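Side-chain contact in putative HpcE protein (Mycolicibacterium smegmatis, PDB 6V77), which belongs to the fumarylacetoacetate hydrolase (FAH) family and carries a bound zinc ion: residues B[38-41]-B[42-45]. Numbering follows the deposited sequence.
Sequences QHWD and AFQE
Gln-44 lies across the indole of Trp-40 in the first turn of helix 40-49, an i to i+4 amide-on-aromatic stack. Gln-44 CG sits over one face of the Trp-40 five-membered ring, 4.0 Å from its centroid, a CH-pi contact. The amide beyond it is nearly parallel to the indole, with the two planes 23° apart. Gln-44 OE1 lies by Trp-40 NE1 at 3.4 Å, but the angle is too poor for a hydrogen bond. Gln-44 NE2 lies 3.5 Å from Trp-40 CZ2. The side chain of Gln-44 bends at chi2 (-143°), which lays the amide along the indole.

Phe-43 meets the six-membered ring of Trp-40 at CZ3 and CE3. Phe-43 CD2 touches Trp-40 CZ3 at 3.8 Å, and the two rings meet obliquely, their planes at 41°. In both aromatic residues CG is anti to the backbone N, which sends the two rings to the same side of the helix, toward Leu-3 of strand 2-6. Trp-40 and Gln-44 also touch Thr-185 of strand 177-185, so the helix packs its aromatic side against the sheet that holds both strands.

The backbone sets this spacing. His-39 is the N-cap residue, and its carbonyl O accepts the N-H of Phe-43. Trp-40 O accepts the N-H of Gln-44, with Gln-44 N at 2.9 Å, tying together the two residues of the stack. On the exposed side Glu-45 forms a salt bridge with Arg-48, while Glu-45 N donates to Asp-41 O at 2.9 Å.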
ATOM      1  N   GLN B  38      -7.153   7.750  13.946  1.00 24.98           N
ATOM      2  CA  GLN B  38      -7.657   6.545  14.583  1.00 26.39           C
ATOM      3  C   GLN B  38      -8.640   6.884  15.697  1.00 26.24           C
ATOM      4  O   GLN B  38      -9.536   6.090  15.993  1.00 27.56           O
ATOM      5  CB  GLN B  38      -6.491   5.709  15.114  1.00 29.58           C
ATOM      6  CG  GLN B  38      -6.893   4.376  15.677  1.00 42.09           C
ATOM      7  CD  GLN B  38      -7.470   3.441  14.624  1.00 58.07           C
ATOM      8  OE1 GLN B  38      -7.043   3.451  13.470  1.00 64.16           O
ATOM      9  NE2 GLN B  38      -8.450   2.639  15.016  1.00 56.25           N
ATOM     10  N   HIS B  39      -8.501   8.057  16.310  1.00 24.93           N
ATOM     11  CA  HIS B  39      -9.389   8.492  17.380  1.00 25.88           C
ATOM     12  C   HIS B  39     -10.067   9.806  16.998  1.00 27.16           C
ATOM     13  O   HIS B  39     -10.193  10.715  17.819  1.00 23.48           O
ATOM     14  CB  HIS B  39      -8.624   8.634  18.694  1.00 31.04           C
ATOM     15  CG  HIS B  39      -7.893   7.393  19.104  1.00 35.55           C
ATOM     16  ND1 HIS B  39      -8.521   6.307  19.675  1.00 37.46           N
ATOM     17  CD2 HIS B  39      -6.580   7.069  19.021  1.00 37.37           C
ATOM     18  CE1 HIS B  39      -7.628   5.366  19.929  1.00 36.56           C
ATOM     19  NE2 HIS B  39      -6.444   5.803  19.539  1.00 36.43           N
ATOM     20  N   TRP B  40     -10.549   9.877  15.752  1.00 24.18           N
ATOM     21  CA  TRP B  40     -10.988  11.143  15.151  1.00 26.11           C
ATOM     22  C   TRP B  40     -12.129  11.788  15.931  1.00 25.90           C
ATOM     23  O   TRP B  40     -12.072  12.977  16.261  1.00 25.98           O
ATOM     24  CB  TRP B  40     -11.407  10.909  13.697  1.00 26.35           C
ATOM     25  CG  TRP B  40     -11.740  12.182  12.933  1.00 26.14           C
ATOM     26  CD1 TRP B  40     -12.941  12.520  12.378  1.00 23.14           C
ATOM     27  CD2 TRP B  40     -10.847  13.270  12.644  1.00 25.59           C
ATOM     28  NE1 TRP B  40     -12.851  13.754  11.763  1.00 24.80           N
ATOM     29  CE2 TRP B  40     -11.573  14.228  11.910  1.00 26.63           C
ATOM     30  CE3 TRP B  40      -9.501  13.515  12.924  1.00 25.64           C
ATOM     31  CZ2 TRP B  40     -10.995  15.432  11.459  1.00 24.80           C
ATOM     32  CZ3 TRP B  40      -8.929  14.702  12.468  1.00 24.33           C
ATOM     33  CH2 TRP B  40      -9.683  15.641  11.756  1.00 25.16           C
ATOM     34  N   ASP B  41     -13.187  11.022  16.234  1.00 25.20           N
ATOM     35  CA  ASP B  41     -14.336  11.639  16.890  1.00 28.00           C
ATOM     36  C   ASP B  41     -13.965  12.144  18.275  1.00 27.36           C
ATOM     37  O   ASP B  41     -14.349  13.255  18.663  1.00 28.60           O
ATOM     38  CB  ASP B  41     -15.502  10.657  16.974  1.00 30.35           C
ATOM     39  CG  ASP B  41     -16.139  10.397  15.632  1.00 37.61           C
ATOM     40  OD1 ASP B  41     -15.825  11.129  14.672  1.00 37.85           O
ATOM     41  OD2 ASP B  41     -16.958   9.462  15.535  1.00 38.37           O
ATOM     42  N   ALA B  42     -13.236  11.328  19.043  1.00 27.00           N
ATOM     43  CA  ALA B  42     -12.776  11.770  20.354  1.00 28.40           C
ATOM     44  C   ALA B  42     -11.892  13.004  20.230  1.00 23.69           C
ATOM     45  O   ALA B  42     -12.005  13.941  21.032  1.00 25.31           O
ATOM     46  CB  ALA B  42     -12.028  10.632  21.055  1.00 28.04           C
ATOM     47  N   PHE B  43     -11.021  13.036  19.217  1.00 23.01           N
ATOM     48  CA  PHE B  43     -10.153  14.196  19.049  1.00 23.46           C
ATOM     49  C   PHE B  43     -10.971  15.455  18.778  1.00 27.33           C
ATOM     50  O   PHE B  43     -10.742  16.506  19.392  1.00 23.50           O
ATOM     51  CB  PHE B  43      -9.132  13.959  17.936  1.00 21.94           C
ATOM     52  CG  PHE B  43      -8.512  15.251  17.418  1.00 21.69           C
ATOM     53  CD1 PHE B  43      -7.658  15.997  18.227  1.00 26.04           C
ATOM     54  CD2 PHE B  43      -8.830  15.726  16.166  1.00 23.45           C
ATOM     55  CE1 PHE B  43      -7.095  17.189  17.777  1.00 27.09           C
ATOM     56  CE2 PHE B  43      -8.280  16.931  15.704  1.00 26.65           C
ATOM     57  CZ  PHE B  43      -7.414  17.660  16.524  1.00 27.15           C
ATOM     58  N   GLN B  44     -11.934  15.368  17.857  1.00 25.83           N
ATOM     59  CA  GLN B  44     -12.739  16.536  17.514  1.00 28.01           C
ATOM     60  C   GLN B  44     -13.570  17.008  18.698  1.00 29.67           C
ATOM     61  O   GLN B  44     -13.737  18.216  18.905  1.00 33.28           O
ATOM     62  CB  GLN B  44     -13.632  16.223  16.320  1.00 31.87           C
ATOM     63  CG  GLN B  44     -12.843  16.038  15.031  1.00 32.54           C
ATOM     64  CD  GLN B  44     -13.570  16.586  13.832  1.00 46.17           C
ATOM     65  OE1 GLN B  44     -14.638  16.092  13.458  1.00 39.14           O
ATOM     66  NE2 GLN B  44     -13.000  17.624  13.217  1.00 46.97           N
ATOM     67  N   GLU B  45     -14.100  16.073  19.486  1.00 25.44           N
ATOM     68  CA  GLU B  45     -14.839  16.471  20.675  1.00 28.30           C
ATOM     69  C   GLU B  45     -13.934  17.190  21.666  1.00 29.96           C
ATOM     70  O   GLU B  45     -14.328  18.212  22.240  1.00 31.05           O
ATOM     71  CB  GLU B  45     -15.503  15.256  21.323  1.00 32.04           C
ATOM     72  CG  GLU B  45     -16.270  15.578  22.610  1.00 39.68           C
ATOM     73  CD  GLU B  45     -17.357  16.640  22.427  1.00 54.24           C
ATOM     74  OE1 GLU B  45     -17.872  16.806  21.298  1.00 56.21           O
ATOM     75  OE2 GLU B  45     -17.699  17.312  23.426  1.00 57.02           O
TER